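Local coordinates for cytochrome P450 (Bacillus subtilis subsp. subtilis, PDB 4RM4), which probably works as a heme-dependent monooxygenase, binding a protoporphyrin IX iron and inserting one atom of molecular oxygen into organic substrates, at residues 245-250 / 357-362; 113-118 / 137-142. All coordinates share one frame; numbering follows the deposited sequence.

Contact 1: residues 245-250 / 357-362; sequences TNLISN and LEANIA. With HEM (protoporphyrin IX containing Fe), chain B.
In the helical core of the P450 fold, L247 and I248 on the long central helix 226-257 pack against A359 and A362 on the L helix (352-369). The two alanines turn a smooth face to the larger residues. The short segments run in roughly the same direction, 38° apart, with their axes 9.7 Å from each other.

L247 serves two partners. Its CG lies anti to the backbone N (chi1 170°), and with chi2 at 54° CD2 lies between A359 and the heme vinyl. There CD2 meets A359 CB at 3.9 Å and the vinyl carbon CBB of the heme at 3.3 Å, while L247 CB also touches CBB, at 3.5 Å. The vinyl end is thus pressed against two carbons of one leucine, and L247 belongs to the heme pocket. The heme FE is bound by a water O at 2.4 Å, and by similarity C349 is its axial ligand.

I248 spans both alanines. Its CG1 lies over A359, 4.2 Å from A359 CA, and the extended CG1-CD1 arm reaches on until CD1 rests on A362 CB at 3.7 Å.

Other helices close in around the pair: A359 also touches V276 and L247 also touches L280, both on helix 272-282, while A362 meets L139 on helix 138-147.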
loop_
_atom_site.group_PDB
_atom_site.type_symbol
_atom_site.label_atom_id
_atom_site.label_comp_id
_atom_site.label_asym_id
_atom_site.label_seq_id
_atom_site.Cartn_x
_atom_site.Cartn_y
_atom_site.Cartn_z
ATOM N N THR A 245 2.947 5.966 0.623
ATOM C CA THR A 245 2.913 7.241 1.325
ATOM C C THR A 245 2.427 7.017 2.747
ATOM O O THR A 245 2.995 7.528 3.716
ATOM C CB THR A 245 1.931 8.209 0.655
ATOM O OG1 THR A 245 2.462 8.616 -0.613
ATOM C CG2 THR A 245 1.707 9.428 1.535
ATOM N N ASN A 246 1.351 6.250 2.870
ATOM C CA ASN A 246 0.732 6.068 4.176
ATOM C C ASN A 246 1.602 5.211 5.084
ATOM O O ASN A 246 1.616 5.426 6.297
ATOM C CB ASN A 246 -0.695 5.516 4.047
ATOM C CG ASN A 246 -1.666 6.548 3.483
ATOM O OD1 ASN A 246 -1.450 7.752 3.607
ATOM N ND2 ASN A 246 -2.747 6.077 2.876
ATOM N N LEU A 247 2.346 4.266 4.503
ATOM C CA LEU A 247 3.310 3.486 5.287
ATOM C C LEU A 247 4.355 4.422 5.877
ATOM O O LEU A 247 4.661 4.363 7.071
ATOM C CB LEU A 247 4.000 2.399 4.436
ATOM C CG LEU A 247 5.190 1.683 5.109
ATOM C CD1 LEU A 247 4.805 1.107 6.470
ATOM C CD2 LEU A 247 5.764 0.586 4.186
ATOM N N ILE A 248 4.896 5.303 5.041
ATOM C CA ILE A 248 5.938 6.215 5.509
ATOM C C ILE A 248 5.430 7.160 6.606
ATOM O O ILE A 248 6.097 7.328 7.642
ATOM C CB ILE A 248 6.530 7.019 4.359
ATOM C CG1 ILE A 248 7.380 6.103 3.473
ATOM C CG2 ILE A 248 7.364 8.161 4.904
ATOM C CD1 ILE A 248 7.661 6.697 2.072
ATOM N N SER A 249 4.261 7.763 6.381
ATOM C CA SER A 249 3.631 8.617 7.400
ATOM C C SER A 249 3.341 7.851 8.696
ATOM O O SER A 249 3.657 8.311 9.798
ATOM C CB SER A 249 2.324 9.230 6.874
ATOM O OG SER A 249 2.514 9.933 5.660
ATOM N N ASN A 250 2.731 6.675 8.567
ATOM C CA ASN A 250 2.343 5.896 9.732
ATOM C C ASN A 250 3.562 5.412 10.523
ATOM O O ASN A 250 3.525 5.364 11.755
ATOM C CB ASN A 250 1.494 4.675 9.332
ATOM C CG ASN A 250 0.132 5.043 8.772
ATOM O OD1 ASN A 250 -0.311 6.187 8.841
ATOM N ND2 ASN A 250 -0.546 4.047 8.212
ATOM N N LEU A 357 11.816 -1.134 0.439
ATOM C CA LEU A 357 12.973 -0.327 0.036
ATOM C C LEU A 357 12.690 1.164 0.153
ATOM O O LEU A 357 13.492 1.912 0.715
ATOM C CB LEU A 357 13.391 -0.648 -1.401
ATOM C CG LEU A 357 14.556 0.180 -1.953
ATOM C CD1 LEU A 357 15.801 0.067 -1.072
ATOM C CD2 LEU A 357 14.860 -0.259 -3.373
ATOM N N GLU A 358 11.565 1.606 -0.407
ATOM C CA GLU A 358 11.187 3.012 -0.277
ATOM C C GLU A 358 11.104 3.478 1.192
ATOM O O GLU A 358 11.622 4.537 1.549
ATOM C CB GLU A 358 9.878 3.290 -1.017
ATOM C CG GLU A 358 9.993 3.140 -2.529
ATOM C CD GLU A 358 8.789 3.712 -3.251
ATOM O OE1 GLU A 358 8.216 3.006 -4.109
ATOM O OE2 GLU A 358 8.399 4.861 -2.948
ATOM N N ALA A 359 10.460 2.687 2.043
ATOM C CA ALA A 359 10.297 3.063 3.446
ATOM C C ALA A 359 11.629 3.095 4.184
ATOM O O ALA A 359 11.890 4.010 4.972
ATOM C CB ALA A 359 9.331 2.108 4.144
ATOM N N ASN A 360 12.467 2.093 3.943
ATOM C CA ASN A 360 13.763 2.060 4.616
ATOM C C ASN A 360 14.551 3.311 4.265
ATOM O O ASN A 360 15.083 3.990 5.143
ATOM C CB ASN A 360 14.552 0.816 4.220
ATOM C CG ASN A 360 15.892 0.719 4.932
ATOM O OD1 ASN A 360 16.583 1.719 5.131
ATOM N ND2 ASN A 360 16.257 -0.489 5.334
ATOM N N ILE A 361 14.622 3.607 2.973
ATOM C CA ILE A 361 15.348 4.778 2.501
ATOM C C ILE A 361 14.717 6.089 2.963
ATOM O O ILE A 361 15.397 6.962 3.507
ATOM C CB ILE A 361 15.496 4.763 0.977
ATOM C CG1 ILE A 361 16.578 3.749 0.592
ATOM C CG2 ILE A 361 15.810 6.166 0.467
ATOM C CD1 ILE A 361 16.857 3.655 -0.881
ATOM N N ALA A 362 13.410 6.218 2.777
ATOM C CA ALA A 362 12.715 7.404 3.249
ATOM C C ALA A 362 12.922 7.632 4.747
ATOM O O ALA A 362 13.281 8.731 5.158
ATOM C CB ALA A 362 11.253 7.338 2.915
HETATM C CHA HEM B . -1.261 -6.532 -3.629
HETATM C CHB HEM B . -0.538 -3.949 0.396
HETATM C CHC HEM B . 2.722 -1.183 -1.947
HETATM C CHD HEM B . 1.630 -3.433 -6.097
HETATM C C1A HEM B . -1.325 -6.105 -2.319
HETATM C C2A HEM B . -2.054 -6.740 -1.240
HETATM C C3A HEM B . -1.855 -6.029 -0.128
HETATM C C4A HEM B . -0.981 -4.927 -0.456
HETATM C CMA HEM B . -2.446 -6.321 1.280
HETATM C CAA HEM B . -2.909 -8.028 -1.343
HETATM C CBA HEM B . -4.275 -7.721 -1.928
HETATM C CGA HEM B . -5.223 -8.888 -1.769
HETATM O O1A HEM B . -6.408 -8.707 -2.148
HETATM O O2A HEM B . -4.807 -9.966 -1.273
HETATM C C1B HEM B . 0.426 -3.017 0.101
HETATM C C2B HEM B . 1.073 -2.153 1.071
HETATM C C3B HEM B . 1.953 -1.382 0.417
HETATM C C4B HEM B . 1.924 -1.741 -0.980
HETATM C CMB HEM B . 0.754 -2.149 2.582
HETATM C CAB HEM B . 2.925 -0.311 0.964
HETATM C CBB HEM B . 3.262 -0.295 2.255
HETATM C C1C HEM B . 2.733 -1.574 -3.260
HETATM C C2C HEM B . 3.606 -1.061 -4.298
HETATM C C3C HEM B . 3.293 -1.694 -5.436
HETATM C C4C HEM B . 2.227 -2.615 -5.159
HETATM C CMC HEM B . 4.688 0.012 -4.051
HETATM C CAC HEM B . 3.884 -1.543 -6.859
HETATM C CBC HEM B . 4.679 -0.539 -7.242
HETATM C C1D HEM B . 0.740 -4.448 -5.829
HETATM C C2D HEM B . 0.168 -5.297 -6.835
HETATM C C3D HEM B . -0.738 -6.274 -6.075
HETATM C C4D HEM B . -0.614 -5.910 -4.677
HETATM C CMD HEM B . 0.434 -5.228 -8.351
HETATM C CAD HEM B . -1.587 -7.414 -6.688
HETATM C CBD HEM B . -0.739 -8.689 -6.672
HETATM C CGD HEM B . -1.558 -9.861 -7.160
HETATM O O1D HEM B . -0.944 -10.907 -7.506
HETATM O O2D HEM B . -2.807 -9.720 -7.219
HETATM N NA HEM B . -0.689 -4.994 -1.797
HETATM N NB HEM B . 0.970 -2.723 -1.139
HETATM N NC HEM B . 1.896 -2.521 -3.817
HETATM N ND HEM B . 0.271 -4.839 -4.587
HETATM FE FE HEM B . 0.716 -3.880 -2.801
HETATM O O HOH W 1 -1.217 -2.402 -2.953
#

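Contact 2: residues 113-118 / 137-142; sequences QEITDE and YPLPVI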
loop_
_atom_site.group_PDB
_atom_site.type_symbol
_atom_site.label_atom_id
_atom_site.label_comp_id
_atom_site.label_asym_id
_atom_site.label_seq_id
_atom_site.Cartn_x
_atom_site.Cartn_y
_atom_site.Cartn_z
ATOM N N GLN A 113 17.293 6.789 -3.503
ATOM C CA GLN A 113 18.056 7.578 -2.537
ATOM C C GLN A 113 18.201 9.021 -2.994
ATOM O O GLN A 113 18.027 9.956 -2.211
ATOM C CB GLN A 113 19.431 6.955 -2.276
ATOM C CG GLN A 113 20.234 7.645 -1.166
ATOM C CD GLN A 113 19.580 7.537 0.204
ATOM O OE1 GLN A 113 19.476 6.449 0.772
ATOM N NE2 GLN A 113 19.144 8.669 0.744
ATOM N N GLU A 114 18.511 9.205 -4.273
ATOM C CA GLU A 114 18.695 10.541 -4.815
ATOM C C GLU A 114 17.390 11.333 -4.755
ATOM O O GLU A 114 17.383 12.501 -4.377
ATOM C CB GLU A 114 19.245 10.451 -6.240
ATOM C CG GLU A 114 20.616 9.794 -6.307
ATOM C CD GLU A 114 21.053 9.428 -7.721
ATOM O OE1 GLU A 114 20.211 9.463 -8.642
ATOM O OE2 GLU A 114 22.244 9.102 -7.906
ATOM N N ILE A 115 16.284 10.687 -5.102
ATOM C CA ILE A 115 14.977 11.321 -5.026
ATOM C C ILE A 115 14.656 11.744 -3.588
ATOM O O ILE A 115 14.157 12.843 -3.331
ATOM C CB ILE A 115 13.878 10.359 -5.501
ATOM C CG1 ILE A 115 13.997 10.111 -7.005
ATOM C CG2 ILE A 115 12.521 10.914 -5.170
ATOM C CD1 ILE A 115 13.217 8.891 -7.475
ATOM N N THR A 116 14.916 10.843 -2.657
ATOM C CA THR A 116 14.668 11.111 -1.250
ATOM C C THR A 116 15.479 12.321 -0.800
ATOM O O THR A 116 14.944 13.246 -0.186
ATOM C CB THR A 116 15.037 9.889 -0.378
ATOM O OG1 THR A 116 14.198 8.778 -0.742
ATOM C CG2 THR A 116 14.834 10.205 1.087
ATOM N N ASP A 117 16.765 12.324 -1.116
ATOM C CA ASP A 117 17.623 13.429 -0.689
ATOM C C ASP A 117 17.159 14.758 -1.275
ATOM O O ASP A 117 17.234 15.790 -0.614
ATOM C CB ASP A 117 19.090 13.161 -1.031
ATOM C CG ASP A 117 19.654 11.976 -0.275
ATOM O OD1 ASP A 117 19.047 11.574 0.743
ATOM O OD2 ASP A 117 20.707 11.449 -0.691
ATOM N N GLU A 118 16.661 14.726 -2.508
ATOM C CA GLU A 118 16.195 15.947 -3.170
ATOM C C GLU A 118 14.937 16.516 -2.526
ATOM O O GLU A 118 14.793 17.733 -2.399
ATOM C CB GLU A 118 15.972 15.703 -4.665
ATOM C CG GLU A 118 17.244 15.342 -5.406
ATOM C CD GLU A 118 17.088 15.421 -6.911
ATOM O OE1 GLU A 118 15.993 15.798 -7.381
ATOM O OE2 GLU A 118 18.067 15.108 -7.623
ATOM N N TYR A 137 3.995 12.082 0.544
ATOM C CA TYR A 137 3.079 12.131 -0.610
ATOM C C TYR A 137 3.798 12.122 -1.977
ATOM O O TYR A 137 3.503 11.286 -2.851
ATOM C CB TYR A 137 2.081 13.305 -0.487
ATOM C CG TYR A 137 1.527 13.841 -1.798
ATOM C CD1 TYR A 137 0.754 13.049 -2.628
ATOM C CD2 TYR A 137 1.762 15.158 -2.183
ATOM C CE1 TYR A 137 0.230 13.547 -3.826
ATOM C CE2 TYR A 137 1.246 15.666 -3.373
ATOM C CZ TYR A 137 0.485 14.857 -4.189
ATOM O OH TYR A 137 -0.024 15.368 -5.368
ATOM N N PRO A 138 4.752 13.033 -2.176
ATOM C CA PRO A 138 5.410 13.050 -3.490
ATOM C C PRO A 138 6.364 11.879 -3.761
ATOM O O PRO A 138 6.524 11.476 -4.928
ATOM C CB PRO A 138 6.201 14.359 -3.457
ATOM C CG PRO A 138 6.437 14.617 -1.987
ATOM C CD PRO A 138 5.173 14.169 -1.328
ATOM N N LEU A 139 6.987 11.341 -2.719
ATOM C CA LEU A 139 8.072 10.377 -2.911
ATOM C C LEU A 139 7.693 9.150 -3.758
ATOM O O LEU A 139 8.386 8.851 -4.733
ATOM C CB LEU A 139 8.698 9.975 -1.568
ATOM C CG LEU A 139 9.828 8.952 -1.530
ATOM C CD1 LEU A 139 10.766 9.107 -2.703
ATOM C CD2 LEU A 139 10.595 9.097 -0.218
ATOM N N PRO A 140 6.597 8.449 -3.409
ATOM C CA PRO A 140 6.312 7.218 -4.167
ATOM C C PRO A 140 5.925 7.480 -5.620
ATOM O O PRO A 140 6.166 6.638 -6.498
ATOM C CB PRO A 140 5.120 6.608 -3.417
ATOM C CG PRO A 140 5.242 7.158 -2.017
ATOM C CD PRO A 140 5.737 8.567 -2.215
ATOM N N VAL A 141 5.298 8.624 -5.862
ATOM C CA VAL A 141 4.917 9.018 -7.217
ATOM C C VAL A 141 6.131 9.254 -8.096
ATOM O O VAL A 141 6.182 8.778 -9.236
ATOM C CB VAL A 141 4.047 10.287 -7.204
ATOM C CG1 VAL A 141 3.776 10.767 -8.637
ATOM C CG2 VAL A 141 2.742 10.021 -6.451
ATOM N N ILE A 142 7.108 9.991 -7.572
ATOM C CA ILE A 142 8.334 10.231 -8.314
ATOM C C ILE A 142 9.054 8.922 -8.577
ATOM O O ILE A 142 9.524 8.673 -9.682
ATOM C CB ILE A 142 9.292 11.168 -7.575
ATOM C CG1 ILE A 142 8.618 12.519 -7.325
ATOM C CG2 ILE A 142 10.561 11.372 -8.404
ATOM C CD1 ILE A 142 9.454 13.443 -6.448
#
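The first torsions set up the meeting of I115 with L139 and I142. I115 CG1 lies beside the backbone N (chi1 -69°) and CG2 anti to it; CG2 is the branch that reaches L139, while CG1 and CD1 run along I142. In L139, CG is anti to its own N (chi1 179°), and the side chain, though its first bond does not aim at the partner helix, ends closer to it. The two helices are the D helix (102-123) and E helix (138-147) of the P450 fold, which with the L helix and helix 226-257 build its four-helix core. E is the member that runs against the others, and here the segments are close to antiparallel, at 146°, with axes 10.2 Å apart.

I115 does most of the work. Its CG2 touches L139 CD1 at 3.5 Å, the two side chains crossing at a slant. One turn further along E, I142 passes I115 in the opposite sense, setting its CG2 3.8 Å from I115 CD1 and about as far from I115 CG2. The branched methyl of I142 therefore rests against both arms of the isoleucine. An alanine in place of I115 lacks CG1, CG2 and CD1, and L139 CD1 and I142 CG2 would probably lose their partners, with a gap opening between the D and E helices.

T116 extends the patch on the side of L139. Its hydroxyl oxygen OG1 lies beside the leucine, and this polar atom has its own mate in the same helix: T116 OG1 is hydrogen-bonded to I112 O, one turn back, while L139 CD2 packs against T116 OG1 at 3.7 Å.

From the N terminus, the chain meets contact 2 first: from 113-118 on the D helix it passes through strand 128-130 and helix 131-136, then returns along segment 137-142, at the start of the E helix, closing a short loop. Contact 1 opens about a hundred residues later at 245-250 on helix 226-257 and closes only at 357-362 on the L helix, after 106 intervening residues that include helix 272-282. The loops are in series, neither nested nor crossed. Yet their centres lie about 10 Å apart, and the pairs touch directly: I361 CG2 meets T116 OG1 at 3.3 Å, joining L to D, and T245 OG1 lies 3.4 Å from P140 CG, joining helix 226-257 to E. Together they tie the four core helices into one block.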